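Local coordinates for interphotoreceptor retinoid-binding protein (Xenopus laevis, PDB 1J7X) that probably binds retinoids and carries them, as one functional unit of a larger transport protein, between the photoreceptors and the neighbouring pigment epithelium, at residues Pro159-Tyr164 with Glu218-Leu223; Thr132-Ile137 with Ser163-Pro168; Ser244-Phe249 with Ser255-Ile260; Asp60-Leu65 with Ile260-Asp265. All coordinates share one frame; numbering follows the deposited sequence.

Contact 1: residues Pro159-Tyr164 with Glu218-Leu223; sequences PLLLSY and EEFAYL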
loop_
_atom_site.group_PDB
_atom_site.type_symbol
_atom_site.label_atom_id
_atom_site.label_comp_id
_atom_site.label_asym_id
_atom_site.label_seq_id
_atom_site.Cartn_x
_atom_site.Cartn_y
_atom_site.Cartn_z
ATOM N N PRO A 159 3.379 10.533 0.836
ATOM C CA PRO A 159 3.171 11.740 0.074
ATOM C C PRO A 159 4.437 12.539 -0.172
ATOM O O PRO A 159 4.683 13.038 -1.254
ATOM C CB PRO A 159 2.109 12.508 0.897
ATOM C CG PRO A 159 1.363 11.362 1.643
ATOM C CD PRO A 159 2.482 10.352 1.996
ATOM N N LEU A 160 5.255 12.650 0.838
ATOM C CA LEU A 160 6.510 13.371 0.759
ATOM C C LEU A 160 7.404 12.737 -0.258
ATOM O O LEU A 160 7.960 13.416 -1.112
ATOM C CB LEU A 160 7.160 13.421 2.161
ATOM C CG LEU A 160 8.541 14.154 2.119
ATOM C CD1 LEU A 160 8.318 15.558 1.644
ATOM C CD2 LEU A 160 9.192 14.161 3.518
ATOM N N LEU A 161 7.570 11.413 -0.204
ATOM C CA LEU A 161 8.399 10.757 -1.196
ATOM C C LEU A 161 7.908 10.966 -2.596
ATOM O O LEU A 161 8.645 11.210 -3.527
ATOM C CB LEU A 161 8.551 9.269 -0.877
ATOM C CG LEU A 161 9.302 8.441 -1.883
ATOM C CD1 LEU A 161 10.685 8.925 -1.994
ATOM C CD2 LEU A 161 9.389 6.924 -1.562
ATOM N N LEU A 162 6.619 10.789 -2.795
ATOM C CA LEU A 162 6.053 10.916 -4.083
ATOM C C LEU A 162 6.366 12.291 -4.694
ATOM O O LEU A 162 6.584 12.422 -5.888
ATOM C CB LEU A 162 4.580 10.720 -3.960
ATOM C CG LEU A 162 4.037 9.308 -3.840
ATOM C CD1 LEU A 162 2.528 9.365 -3.474
ATOM C CD2 LEU A 162 4.202 8.536 -5.072
ATOM N N SER A 163 6.412 13.291 -3.831
ATOM C CA SER A 163 6.632 14.712 -4.232
ATOM C C SER A 163 7.932 14.944 -4.905
ATOM O O SER A 163 8.070 15.901 -5.663
ATOM C CB SER A 163 6.462 15.617 -3.054
ATOM O OG SER A 163 5.136 15.512 -2.467
ATOM N N TYR A 164 8.881 14.042 -4.737
ATOM C CA TYR A 164 10.147 14.149 -5.480
ATOM C C TYR A 164 10.021 13.803 -6.951
ATOM O O TYR A 164 10.976 14.007 -7.729
ATOM C CB TYR A 164 11.262 13.276 -4.809
ATOM C CG TYR A 164 11.787 13.850 -3.525
ATOM C CD1 TYR A 164 11.139 13.653 -2.309
ATOM C CD2 TYR A 164 12.997 14.456 -3.475
ATOM C CE1 TYR A 164 11.557 14.198 -1.115
ATOM C CE2 TYR A 164 13.423 15.082 -2.290
ATOM C CZ TYR A 164 12.758 14.908 -1.124
ATOM O OH TYR A 164 13.249 15.462 0.054
ATOM N N GLU A 218 3.562 -0.815 -1.256
ATOM C CA GLU A 218 2.483 -1.056 -2.229
ATOM C C GLU A 218 1.727 0.246 -2.587
ATOM O O GLU A 218 1.475 0.523 -3.708
ATOM C CB GLU A 218 1.512 -2.108 -1.644
ATOM C CG GLU A 218 2.124 -3.479 -1.398
ATOM C CD GLU A 218 1.078 -4.524 -0.914
ATOM O OE1 GLU A 218 0.251 -5.043 -1.808
ATOM O OE2 GLU A 218 0.994 -4.785 0.305
ATOM N N GLU A 219 1.508 1.046 -1.534
ATOM C CA GLU A 219 0.843 2.337 -1.709
ATOM C C GLU A 219 1.614 3.210 -2.579
ATOM O O GLU A 219 1.082 3.818 -3.511
ATOM C CB GLU A 219 0.548 3.012 -0.401
ATOM C CG GLU A 219 -0.652 2.423 0.311
ATOM C CD GLU A 219 -1.026 3.167 1.643
ATOM O OE1 GLU A 219 -0.779 4.388 1.720
ATOM O OE2 GLU A 219 -1.587 2.454 2.564
ATOM N N PHE A 220 2.932 3.232 -2.351
ATOM C CA PHE A 220 3.871 4.056 -3.210
ATOM C C PHE A 220 3.840 3.617 -4.627
ATOM O O PHE A 220 3.690 4.457 -5.587
ATOM C CB PHE A 220 5.315 4.060 -2.646
ATOM C CG PHE A 220 6.253 4.837 -3.458
ATOM C CD1 PHE A 220 6.387 6.156 -3.301
ATOM C CD2 PHE A 220 7.083 4.204 -4.403
ATOM C CE1 PHE A 220 7.219 6.887 -4.219
ATOM C CE2 PHE A 220 7.933 4.890 -5.145
ATOM C CZ PHE A 220 8.012 6.222 -5.066
ATOM N N ALA A 221 3.975 2.295 -4.825
ATOM C CA ALA A 221 3.963 1.723 -6.187
ATOM C C ALA A 221 2.584 2.003 -6.898
ATOM O O ALA A 221 2.480 2.400 -8.087
ATOM C CB ALA A 221 4.221 0.204 -6.210
ATOM N N TYR A 222 1.562 1.714 -6.125
ATOM C CA TYR A 222 0.166 1.935 -6.661
ATOM C C TYR A 222 -0.046 3.390 -7.130
ATOM O O TYR A 222 -0.499 3.663 -8.260
ATOM C CB TYR A 222 -0.875 1.535 -5.626
ATOM C CG TYR A 222 -2.270 1.680 -6.148
ATOM C CD1 TYR A 222 -2.847 0.725 -6.969
ATOM C CD2 TYR A 222 -2.963 2.853 -5.888
ATOM C CE1 TYR A 222 -4.185 0.950 -7.503
ATOM C CE2 TYR A 222 -4.254 3.088 -6.459
ATOM C CZ TYR A 222 -4.846 2.094 -7.229
ATOM O OH TYR A 222 -6.091 2.293 -7.772
ATOM N N LEU A 223 0.364 4.293 -6.237
ATOM C CA LEU A 223 0.241 5.731 -6.513
ATOM C C LEU A 223 1.077 6.213 -7.657
ATOM O O LEU A 223 0.597 6.979 -8.570
ATOM C CB LEU A 223 0.489 6.535 -5.233
ATOM C CG LEU A 223 -0.637 6.357 -4.255
ATOM C CD1 LEU A 223 -0.204 7.042 -2.989
ATOM C CD2 LEU A 223 -2.016 7.002 -4.764
#
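Phe220 of helix 216-226 packs its ring against two consecutive leucines of helix 158-163, Leu161 and Leu162, and its course shows how one ring can bridge helices whose local axes stay 10.5 Å apart. From CB the chain runs to CG anti to the backbone N (chi1 179°), which swings the ring off its own helix and across to the other segment. Phe220 CD1 already touches both residues: Leu161 CD2 lies 3.6 Å from it and Leu162 CD2 is nearly as close. Phe220 CE1 makes the closest contacts, with Leu161 CD2 at 3.4 Å and Leu162 CD2 at 3.5 Å, while CZ at the far end still meets Leu161 CD2. The two leucines use the ring differently. Leu161 CD2 sits over one face, offset toward the rim, and makes a CH-pi contact; Leu162 CD2 comes in obliquely as its side chain slides past in the opposite direction. The other methyl of Leu162, CD1, meets Leu223 CD1 at 3.6 Å, about one turn further along the second helix. Leu174 of strand 173-179 backs Leu162, and Phe263 of strand 254-265 packs on Leu223. No hydrogen bond joins the segments, which cross at -41°; this helix pair inside the peptidase S41-like part of the chain therefore meets through dispersion and CH-pi contacts among largely buried carbon atoms.

Contact 2: residues Thr132-Ile137 with Ser163-Pro168; sequences TVWEPI and SYFLDP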
loop_
_atom_site.group_PDB
_atom_site.type_symbol
_atom_site.label_atom_id
_atom_site.label_comp_id
_atom_site.label_asym_id
_atom_site.label_seq_id
_atom_site.Cartn_x
_atom_site.Cartn_y
_atom_site.Cartn_z
ATOM N N THR A 132 22.733 11.099 -0.235
ATOM C CA THR A 132 22.748 9.691 -0.682
ATOM C C THR A 132 21.900 9.440 -1.934
ATOM O O THR A 132 22.267 8.662 -2.822
ATOM C CB THR A 132 22.295 8.871 0.456
ATOM O OG1 THR A 132 23.171 9.100 1.572
ATOM C CG2 THR A 132 22.355 7.316 0.228
ATOM N N VAL A 133 20.803 10.104 -2.028
ATOM C CA VAL A 133 19.833 9.764 -3.087
ATOM C C VAL A 133 19.644 10.865 -4.083
ATOM O O VAL A 133 20.043 10.722 -5.183
ATOM C CB VAL A 133 18.484 9.404 -2.493
ATOM C CG1 VAL A 133 17.457 9.075 -3.621
ATOM C CG2 VAL A 133 18.634 8.287 -1.567
ATOM N N TRP A 134 19.063 12.000 -3.684
ATOM C CA TRP A 134 18.610 13.002 -4.576
ATOM C C TRP A 134 19.699 13.635 -5.467
ATOM O O TRP A 134 19.492 13.801 -6.639
ATOM C CB TRP A 134 17.760 14.055 -3.839
ATOM C CG TRP A 134 16.640 13.358 -3.043
ATOM C CD1 TRP A 134 16.456 13.409 -1.724
ATOM C CD2 TRP A 134 15.638 12.473 -3.558
ATOM N NE1 TRP A 134 15.392 12.602 -1.358
ATOM C CE2 TRP A 134 14.856 12.054 -2.491
ATOM C CE3 TRP A 134 15.333 11.996 -4.854
ATOM C CZ2 TRP A 134 13.841 11.130 -2.655
ATOM C CZ3 TRP A 134 14.252 11.167 -5.036
ATOM C CH2 TRP A 134 13.545 10.733 -3.913
ATOM N N GLU A 135 20.831 13.924 -4.863
ATOM C CA GLU A 135 21.942 14.525 -5.646
ATOM C C GLU A 135 22.551 13.526 -6.586
ATOM O O GLU A 135 22.610 13.827 -7.760
ATOM C CB GLU A 135 22.982 15.146 -4.726
ATOM C CG GLU A 135 24.233 15.611 -5.618
ATOM C CD GLU A 135 23.945 16.628 -6.715
ATOM O OE1 GLU A 135 23.018 17.443 -6.609
ATOM O OE2 GLU A 135 24.740 16.645 -7.759
ATOM N N PRO A 136 23.006 12.353 -6.178
ATOM C CA PRO A 136 23.632 11.441 -7.089
ATOM C C PRO A 136 22.777 11.052 -8.364
ATOM O O PRO A 136 23.327 10.852 -9.489
ATOM C CB PRO A 136 23.890 10.242 -6.169
ATOM C CG PRO A 136 24.013 10.803 -4.859
ATOM C CD PRO A 136 23.004 11.789 -4.772
ATOM N N ILE A 137 21.443 10.895 -8.223
ATOM C CA ILE A 137 20.610 10.498 -9.397
ATOM C C ILE A 137 20.291 11.628 -10.333
ATOM O O ILE A 137 19.789 11.404 -11.389
ATOM C CB ILE A 137 19.280 9.828 -8.918
ATOM C CG1 ILE A 137 18.387 10.778 -8.211
ATOM C CG2 ILE A 137 19.550 8.679 -8.080
ATOM C CD1 ILE A 137 17.005 10.151 -7.889
ATOM N N SER A 163 6.412 13.291 -3.831
ATOM C CA SER A 163 6.632 14.712 -4.232
ATOM C C SER A 163 7.932 14.944 -4.905
ATOM O O SER A 163 8.070 15.901 -5.663
ATOM C CB SER A 163 6.462 15.617 -3.054
ATOM O OG SER A 163 5.136 15.512 -2.467
ATOM N N TYR A 164 8.881 14.042 -4.737
ATOM C CA TYR A 164 10.147 14.149 -5.480
ATOM C C TYR A 164 10.021 13.803 -6.951
ATOM O O TYR A 164 10.976 14.007 -7.729
ATOM C CB TYR A 164 11.262 13.276 -4.809
ATOM C CG TYR A 164 11.787 13.850 -3.525
ATOM C CD1 TYR A 164 11.139 13.653 -2.309
ATOM C CD2 TYR A 164 12.997 14.456 -3.475
ATOM C CE1 TYR A 164 11.557 14.198 -1.115
ATOM C CE2 TYR A 164 13.423 15.082 -2.290
ATOM C CZ TYR A 164 12.758 14.908 -1.124
ATOM O OH TYR A 164 13.249 15.462 0.054
ATOM N N PHE A 165 8.877 13.262 -7.332
ATOM C CA PHE A 165 8.655 12.858 -8.723
ATOM C C PHE A 165 7.571 13.657 -9.404
ATOM O O PHE A 165 7.116 13.282 -10.492
ATOM C CB PHE A 165 8.377 11.374 -8.760
ATOM C CG PHE A 165 9.454 10.563 -8.190
ATOM C CD1 PHE A 165 10.609 10.282 -8.889
ATOM C CD2 PHE A 165 9.389 10.142 -6.926
ATOM C CE1 PHE A 165 11.591 9.549 -8.288
ATOM C CE2 PHE A 165 10.388 9.488 -6.269
ATOM C CZ PHE A 165 11.514 9.152 -6.967
ATOM N N LEU A 166 7.190 14.786 -8.798
ATOM C CA LEU A 166 6.098 15.613 -9.358
ATOM C C LEU A 166 6.585 17.039 -9.470
ATOM O O LEU A 166 7.693 17.296 -9.099
ATOM C CB LEU A 166 4.912 15.628 -8.456
ATOM C CG LEU A 166 4.351 14.247 -8.205
ATOM C CD1 LEU A 166 3.326 14.325 -7.069
ATOM C CD2 LEU A 166 3.666 13.732 -9.436
ATOM N N ASP A 167 5.754 17.937 -10.001
ATOM C CA ASP A 167 6.122 19.377 -10.215
ATOM C C ASP A 167 6.206 20.167 -8.928
ATOM O O ASP A 167 5.272 20.179 -8.164
ATOM C CB ASP A 167 5.095 20.054 -11.134
ATOM C CG ASP A 167 5.330 19.754 -12.617
ATOM O OD1 ASP A 167 4.470 20.172 -13.442
ATOM O OD2 ASP A 167 6.368 19.150 -13.045
ATOM N N PRO A 168 7.314 20.846 -8.697
ATOM C CA PRO A 168 7.551 21.638 -7.487
ATOM C C PRO A 168 6.433 22.594 -7.148
ATOM O O PRO A 168 6.194 22.955 -5.986
ATOM C CB PRO A 168 8.764 22.433 -7.866
ATOM C CG PRO A 168 9.516 21.497 -8.758
ATOM C CD PRO A 168 8.453 20.920 -9.624
HETATM O O HOH W 1 14.147 12.903 1.500
#
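Trp134 and Tyr164 lie face against face, their planes only 9° apart. The pair is an offset stack: the tyrosine ring lies over the five-membered ring of the indole, with centroids 3.9 Å apart. The two side chains cross at about a right angle, and Tyr164 CB lies over the six-membered ring, where it acts as a CH-pi donor. Each aromatic group has CG anti to its carbonyl carbon (chi1 -52° in Trp134), and these torsions bring the flat groups face to face from the helix and from the turn. Val133 CG1 lies over the other face of the indole, which is thus sandwiched. Phe165 takes a third direction: its CZ comes to the indole edge, near the plane, 3.9 Å from Trp134 CZ3, and its ring is turned 68° from the six-membered ring. A water in the indole plane fastens the polar rims together, accepting from Trp134 NE1 at 3.1 Å and donating to Tyr164 OH at 3.1 Å; the hydroxyl is also bonded to Leu195 O. Leu143 and Ile145 of strand 142-146 support Phe165. The result is an aromatic cluster, fastening the C-terminal part of helix 119-137 to the type I beta turn from Ser163 to Leu166, at the C-terminal side of helix 158-163, in the S41-like, ClpP/crotonase-clan part of the chain.

Contact 3: residues Ser244-Phe249 with Ser255-Ile260; sequences SKVFPF and SVTVPI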
loop_
_atom_site.group_PDB
_atom_site.type_symbol
_atom_site.label_atom_id
_atom_site.label_comp_id
_atom_site.label_asym_id
_atom_site.label_seq_id
_atom_site.Cartn_x
_atom_site.Cartn_y
_atom_site.Cartn_z
ATOM N N SER A 244 -7.759 -2.197 7.070
ATOM C CA SER A 244 -8.765 -3.020 7.775
ATOM C C SER A 244 -8.460 -3.203 9.236
ATOM O O SER A 244 -7.363 -2.882 9.721
ATOM C CB SER A 244 -8.861 -4.372 7.140
ATOM O OG SER A 244 -8.978 -4.305 5.691
ATOM N N LYS A 245 -9.431 -3.762 9.950
ATOM C CA LYS A 245 -9.277 -4.128 11.375
ATOM C C LYS A 245 -9.958 -5.487 11.538
ATOM O O LYS A 245 -10.890 -5.845 10.777
ATOM C CB LYS A 245 -9.947 -3.068 12.251
ATOM C CG LYS A 245 -9.219 -1.722 12.243
ATOM C CD LYS A 245 -9.701 -0.747 13.343
ATOM C CE LYS A 245 -8.685 0.381 13.664
ATOM N NZ LYS A 245 -9.107 1.272 14.845
ATOM N N VAL A 246 -9.496 -6.229 12.487
ATOM C CA VAL A 246 -9.998 -7.513 12.760
ATOM C C VAL A 246 -10.921 -7.469 13.973
ATOM O O VAL A 246 -10.576 -6.853 14.998
ATOM C CB VAL A 246 -8.908 -8.504 12.976
ATOM C CG1 VAL A 246 -9.452 -9.904 13.185
ATOM C CG2 VAL A 246 -7.978 -8.521 11.711
ATOM N N PHE A 247 -12.080 -8.153 13.867
ATOM C CA PHE A 247 -13.063 -8.235 14.964
ATOM C C PHE A 247 -13.388 -9.675 15.288
ATOM O O PHE A 247 -13.873 -10.400 14.466
ATOM C CB PHE A 247 -14.333 -7.475 14.578
ATOM C CG PHE A 247 -14.112 -6.020 14.246
ATOM C CD1 PHE A 247 -13.717 -5.604 12.981
ATOM C CD2 PHE A 247 -14.415 -5.022 15.182
ATOM C CE1 PHE A 247 -13.463 -4.306 12.710
ATOM C CE2 PHE A 247 -14.286 -3.651 14.839
ATOM C CZ PHE A 247 -13.793 -3.307 13.611
ATOM N N PRO A 248 -13.080 -10.123 16.489
ATOM C CA PRO A 248 -13.291 -11.498 16.854
ATOM C C PRO A 248 -14.733 -11.675 17.150
ATOM O O PRO A 248 -15.429 -10.673 17.380
ATOM C CB PRO A 248 -12.421 -11.646 18.129
ATOM C CG PRO A 248 -12.639 -10.336 18.757
ATOM C CD PRO A 248 -12.480 -9.363 17.576
ATOM N N PHE A 249 -15.203 -12.874 16.949
ATOM C CA PHE A 249 -16.596 -13.183 17.261
ATOM C C PHE A 249 -16.557 -13.851 18.622
ATOM O O PHE A 249 -16.129 -15.033 18.711
ATOM C CB PHE A 249 -17.220 -14.165 16.251
ATOM C CG PHE A 249 -17.561 -13.518 14.889
ATOM C CD1 PHE A 249 -18.537 -12.569 14.798
ATOM C CD2 PHE A 249 -16.848 -13.828 13.773
ATOM C CE1 PHE A 249 -18.789 -11.922 13.605
ATOM C CE2 PHE A 249 -17.132 -13.261 12.564
ATOM C CZ PHE A 249 -18.105 -12.274 12.506
ATOM N N SER A 255 -13.306 -15.006 13.331
ATOM C CA SER A 255 -13.204 -13.570 13.380
ATOM C C SER A 255 -13.552 -12.989 12.033
ATOM O O SER A 255 -13.690 -13.773 11.011
ATOM C CB SER A 255 -11.806 -13.155 13.753
ATOM O OG SER A 255 -10.994 -13.430 12.639
ATOM N N VAL A 256 -13.773 -11.688 12.022
ATOM C CA VAL A 256 -14.003 -11.002 10.754
ATOM C C VAL A 256 -13.045 -9.823 10.508
ATOM O O VAL A 256 -12.836 -8.971 11.337
ATOM C CB VAL A 256 -15.505 -10.598 10.557
ATOM C CG1 VAL A 256 -15.851 -9.462 11.520
ATOM C CG2 VAL A 256 -15.787 -10.103 9.133
ATOM N N THR A 257 -12.393 -9.765 9.327
ATOM C CA THR A 257 -11.584 -8.645 8.946
ATOM C C THR A 257 -12.384 -7.778 8.110
ATOM O O THR A 257 -13.045 -8.241 7.149
ATOM C CB THR A 257 -10.332 -9.070 8.073
ATOM O OG1 THR A 257 -9.554 -9.989 8.787
ATOM C CG2 THR A 257 -9.446 -7.854 7.773
ATOM N N VAL A 258 -12.459 -6.550 8.559
ATOM C CA VAL A 258 -13.282 -5.542 7.922
ATOM C C VAL A 258 -12.543 -4.317 7.449
ATOM O O VAL A 258 -11.809 -3.684 8.219
ATOM C CB VAL A 258 -14.416 -5.087 8.908
ATOM C CG1 VAL A 258 -15.276 -4.071 8.249
ATOM C CG2 VAL A 258 -15.208 -6.274 9.358
ATOM N N PRO A 259 -12.668 -3.964 6.162
ATOM C CA PRO A 259 -12.005 -2.758 5.725
ATOM C C PRO A 259 -12.687 -1.559 6.298
ATOM O O PRO A 259 -13.854 -1.478 6.144
ATOM C CB PRO A 259 -12.135 -2.814 4.207
ATOM C CG PRO A 259 -13.429 -3.615 4.007
ATOM C CD PRO A 259 -13.334 -4.653 5.042
ATOM N N ILE A 260 -11.984 -0.744 7.073
ATOM C CA ILE A 260 -12.572 0.447 7.671
ATOM C C ILE A 260 -12.219 1.673 6.873
ATOM O O ILE A 260 -12.756 2.737 7.074
ATOM C CB ILE A 260 -12.087 0.631 9.096
ATOM C CG1 ILE A 260 -10.540 0.913 9.074
ATOM C CG2 ILE A 260 -12.365 -0.594 9.987
ATOM C CD1 ILE A 260 -9.980 1.299 10.434
#
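The ring of Phe247 presents its edge to Val256 O, which lies near the ring plane, and Phe247 CD1 approaches Val258 CG2 obliquely at 4.0 Å. Phe249 reaches across the strand end, Phe249 CZ being 3.7 Å from Val256 CB and Phe249 CE2 resting against the backbone of Ser255; Leu65 and, from helix 2-18, Val7 and Gln10 also pack on it. With the Phe249 ring cut back to an alanine here, a gap would probably open beside Val256 and the contact with helix 2-18 would be weakened. The strands form an antiparallel beta hairpin: Lys245 with Val258 and Phe247 with Val256 are hydrogen-bonded pairs, each joined by two N-H...O bonds, the straightest from Val258 N to Lys245 O (2.8 Å, 177°). Lys245, Phe247, Val256 and Val258 share one face. On the other, Val246 CG2 meets Thr257 OG1 at 3.6 Å. Lys245 lays its extended chain over Ile260, just past the strand pairing, with Lys245 CD 3.6 Å from Ile260 CD1, before NZ bonds Gln181 OE1.

Contact 4: residues Asp60-Leu65 with Ile260-Asp265; sequences DPRLVL and IINFID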
loop_
_atom_site.group_PDB
_atom_site.type_symbol
_atom_site.label_atom_id
_atom_site.label_comp_id
_atom_site.label_asym_id
_atom_site.label_seq_id
_atom_site.Cartn_x
_atom_site.Cartn_y
_atom_site.Cartn_z
ATOM N N ASP A 60 -16.094 -7.240 -2.448
ATOM C CA ASP A 60 -15.018 -6.649 -1.683
ATOM C C ASP A 60 -14.296 -7.718 -0.976
ATOM O O ASP A 60 -14.563 -8.009 0.212
ATOM C CB ASP A 60 -15.615 -5.615 -0.712
ATOM C CG ASP A 60 -14.601 -4.837 0.039
ATOM O OD1 ASP A 60 -13.391 -5.101 -0.022
ATOM O OD2 ASP A 60 -14.951 -3.858 0.804
ATOM N N PRO A 61 -13.201 -8.209 -1.584
ATOM C CA PRO A 61 -12.366 -9.244 -0.985
ATOM C C PRO A 61 -11.695 -8.939 0.393
ATOM O O PRO A 61 -11.226 -9.863 1.054
ATOM C CB PRO A 61 -11.238 -9.497 -2.064
ATOM C CG PRO A 61 -11.750 -8.953 -3.297
ATOM C CD PRO A 61 -12.718 -7.783 -2.908
ATOM N N ARG A 62 -11.697 -7.679 0.793
ATOM C CA ARG A 62 -11.084 -7.268 2.043
ATOM C C ARG A 62 -11.922 -7.711 3.263
ATOM O O ARG A 62 -11.399 -7.926 4.330
ATOM C CB ARG A 62 -10.893 -5.752 2.051
ATOM C CG ARG A 62 -10.043 -5.154 0.940
ATOM C CD ARG A 62 -10.062 -3.675 0.949
ATOM N NE ARG A 62 -11.435 -3.182 0.774
ATOM C CZ ARG A 62 -11.808 -1.972 1.035
ATOM N NH1 ARG A 62 -10.908 -1.031 1.289
ATOM N NH2 ARG A 62 -13.085 -1.686 0.982
ATOM N N LEU A 63 -13.246 -7.837 3.068
ATOM C CA LEU A 63 -14.187 -8.209 4.075
ATOM C C LEU A 63 -14.242 -9.690 4.028
ATOM O O LEU A 63 -14.797 -10.291 3.091
ATOM C CB LEU A 63 -15.559 -7.595 3.738
ATOM C CG LEU A 63 -16.735 -7.996 4.542
ATOM C CD1 LEU A 63 -16.419 -7.601 5.986
ATOM C CD2 LEU A 63 -18.047 -7.347 4.029
ATOM N N VAL A 64 -13.718 -10.329 5.058
ATOM C CA VAL A 64 -13.709 -11.756 5.113
ATOM C C VAL A 64 -13.703 -12.387 6.513
ATOM O O VAL A 64 -13.003 -11.917 7.433
ATOM C CB VAL A 64 -12.485 -12.334 4.311
ATOM C CG1 VAL A 64 -11.252 -11.615 4.723
ATOM C CG2 VAL A 64 -12.351 -13.851 4.428
ATOM N N LEU A 65 -14.522 -13.391 6.654
ATOM C CA LEU A 65 -14.573 -14.171 7.869
ATOM C C LEU A 65 -13.533 -15.233 7.790
ATOM O O LEU A 65 -13.421 -15.953 6.780
ATOM C CB LEU A 65 -15.910 -14.843 8.094
ATOM C CG LEU A 65 -17.049 -13.931 8.618
ATOM C CD1 LEU A 65 -17.749 -13.141 7.582
ATOM C CD2 LEU A 65 -18.183 -14.796 9.346
ATOM N N ILE A 260 -11.984 -0.744 7.073
ATOM C CA ILE A 260 -12.572 0.447 7.671
ATOM C C ILE A 260 -12.219 1.673 6.873
ATOM O O ILE A 260 -12.756 2.737 7.074
ATOM C CB ILE A 260 -12.087 0.631 9.096
ATOM C CG1 ILE A 260 -10.540 0.913 9.074
ATOM C CG2 ILE A 260 -12.365 -0.594 9.987
ATOM C CD1 ILE A 260 -9.980 1.299 10.434
ATOM N N ILE A 261 -11.334 1.543 5.883
ATOM C CA ILE A 261 -10.969 2.668 5.109
ATOM C C ILE A 261 -11.098 2.406 3.662
ATOM O O ILE A 261 -10.685 1.300 3.180
ATOM C CB ILE A 261 -9.447 2.936 5.423
ATOM C CG1 ILE A 261 -9.287 3.631 6.753
ATOM C CG2 ILE A 261 -8.825 3.755 4.337
ATOM C CD1 ILE A 261 -7.901 3.647 7.311
ATOM N N ASN A 262 -11.524 3.374 2.898
ATOM C CA ASN A 262 -11.567 3.260 1.456
ATOM C C ASN A 262 -10.501 4.189 0.939
ATOM O O ASN A 262 -10.277 5.290 1.535
ATOM C CB ASN A 262 -12.974 3.626 0.866
ATOM C CG ASN A 262 -13.823 2.372 0.630
ATOM O OD1 ASN A 262 -13.244 1.238 0.507
ATOM N ND2 ASN A 262 -15.115 2.488 0.759
ATOM N N PHE A 263 -9.835 3.749 -0.118
ATOM C CA PHE A 263 -8.739 4.455 -0.704
ATOM C C PHE A 263 -9.104 4.794 -2.132
ATOM O O PHE A 263 -9.232 3.913 -3.023
ATOM C CB PHE A 263 -7.475 3.574 -0.635
ATOM C CG PHE A 263 -6.214 4.205 -1.158
ATOM C CD1 PHE A 263 -6.031 4.436 -2.549
ATOM C CD2 PHE A 263 -5.165 4.425 -0.299
ATOM C CE1 PHE A 263 -4.761 4.787 -2.971
ATOM C CE2 PHE A 263 -3.939 4.940 -0.705
ATOM C CZ PHE A 263 -3.716 5.071 -2.077
ATOM N N ILE A 264 -9.427 6.086 -2.366
ATOM C CA ILE A 264 -9.856 6.544 -3.670
ATOM C C ILE A 264 -8.787 7.335 -4.338
ATOM O O ILE A 264 -8.317 8.345 -3.751
ATOM C CB ILE A 264 -11.213 7.416 -3.534
ATOM C CG1 ILE A 264 -12.206 6.706 -2.674
ATOM C CG2 ILE A 264 -11.674 7.781 -4.895
ATOM C CD1 ILE A 264 -13.434 7.565 -2.334
ATOM N N ASP A 265 -8.262 6.814 -5.455
ATOM C CA ASP A 265 -7.119 7.432 -6.096
ATOM C C ASP A 265 -7.505 8.644 -6.876
ATOM O O ASP A 265 -8.718 9.018 -6.954
ATOM C CB ASP A 265 -6.278 6.497 -6.928
ATOM C CG ASP A 265 -7.017 5.942 -8.069
ATOM O OD1 ASP A 265 -7.937 6.690 -8.708
ATOM O OD2 ASP A 265 -6.698 4.748 -8.391
#
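Asn262 OD1 receives Arg62 NH2 at 3.0 Å, the one bond across the segments that is not weak. The amide and guanidinium planes lie within 7° of each other, with OD1 near the guanidinium edge but tilted from its plane. Arg62 NH1 adds two weak bonds, one to the same OD1 and one to Ile261 O at 3.0 Å. Behind this first shell, Asp60 sets the guanidinium. Arg62 grips the carboxylate side-on, Arg62 NE to Asp60 OD1 at 2.9 Å and Arg62 NH2 to Asp60 OD2 at 2.9 Å, the first bond nearly straight at 174°. A bend at chi3 (-60°) turns the arginine head into this position. Asp60 OD1 also accepts from Arg62 N, making an Asx turn within the type I turn from Asp60 to Leu63, and Tyr19 OH holds OD2. Were a leucine to stand where Arg62 does, the Asp60 carboxylate would probably lose its charged mate and Asn262 OD1 these donors. Since one cation serves both a carboxylate and two neutral carbonyl oxygens, the link between the N-terminal part of the chain and strand 254-265 is polar, with one good bond and two weak ones, and the salt bridge probably limits how the guanidinium can turn.

In the fold
From the N terminus, the first segment to appear is 60-65, whose partner 260-265 comes 195 residues later; contact 4 thus closes the longest loop and encloses the other three, contact 3 ending on the Ile260 that the two share. Within it, contact 2 joins the end of helix 119-137 to the turn at the C-terminal side of helix 158-163. Contact 1 opens on that same stretch, sharing Ser163 and Tyr164, and reaches on to helix 216-226. Contact 3, a short hairpin, comes after both. Contacts 3 and 4 both use strand 254-265, which carries the antiparallel sheet from the N-terminal helices toward helix 216-226, where Asp265 meets Tyr222 of contact 1. Contacts 2 and 3 lie about 38 Å apart between centres.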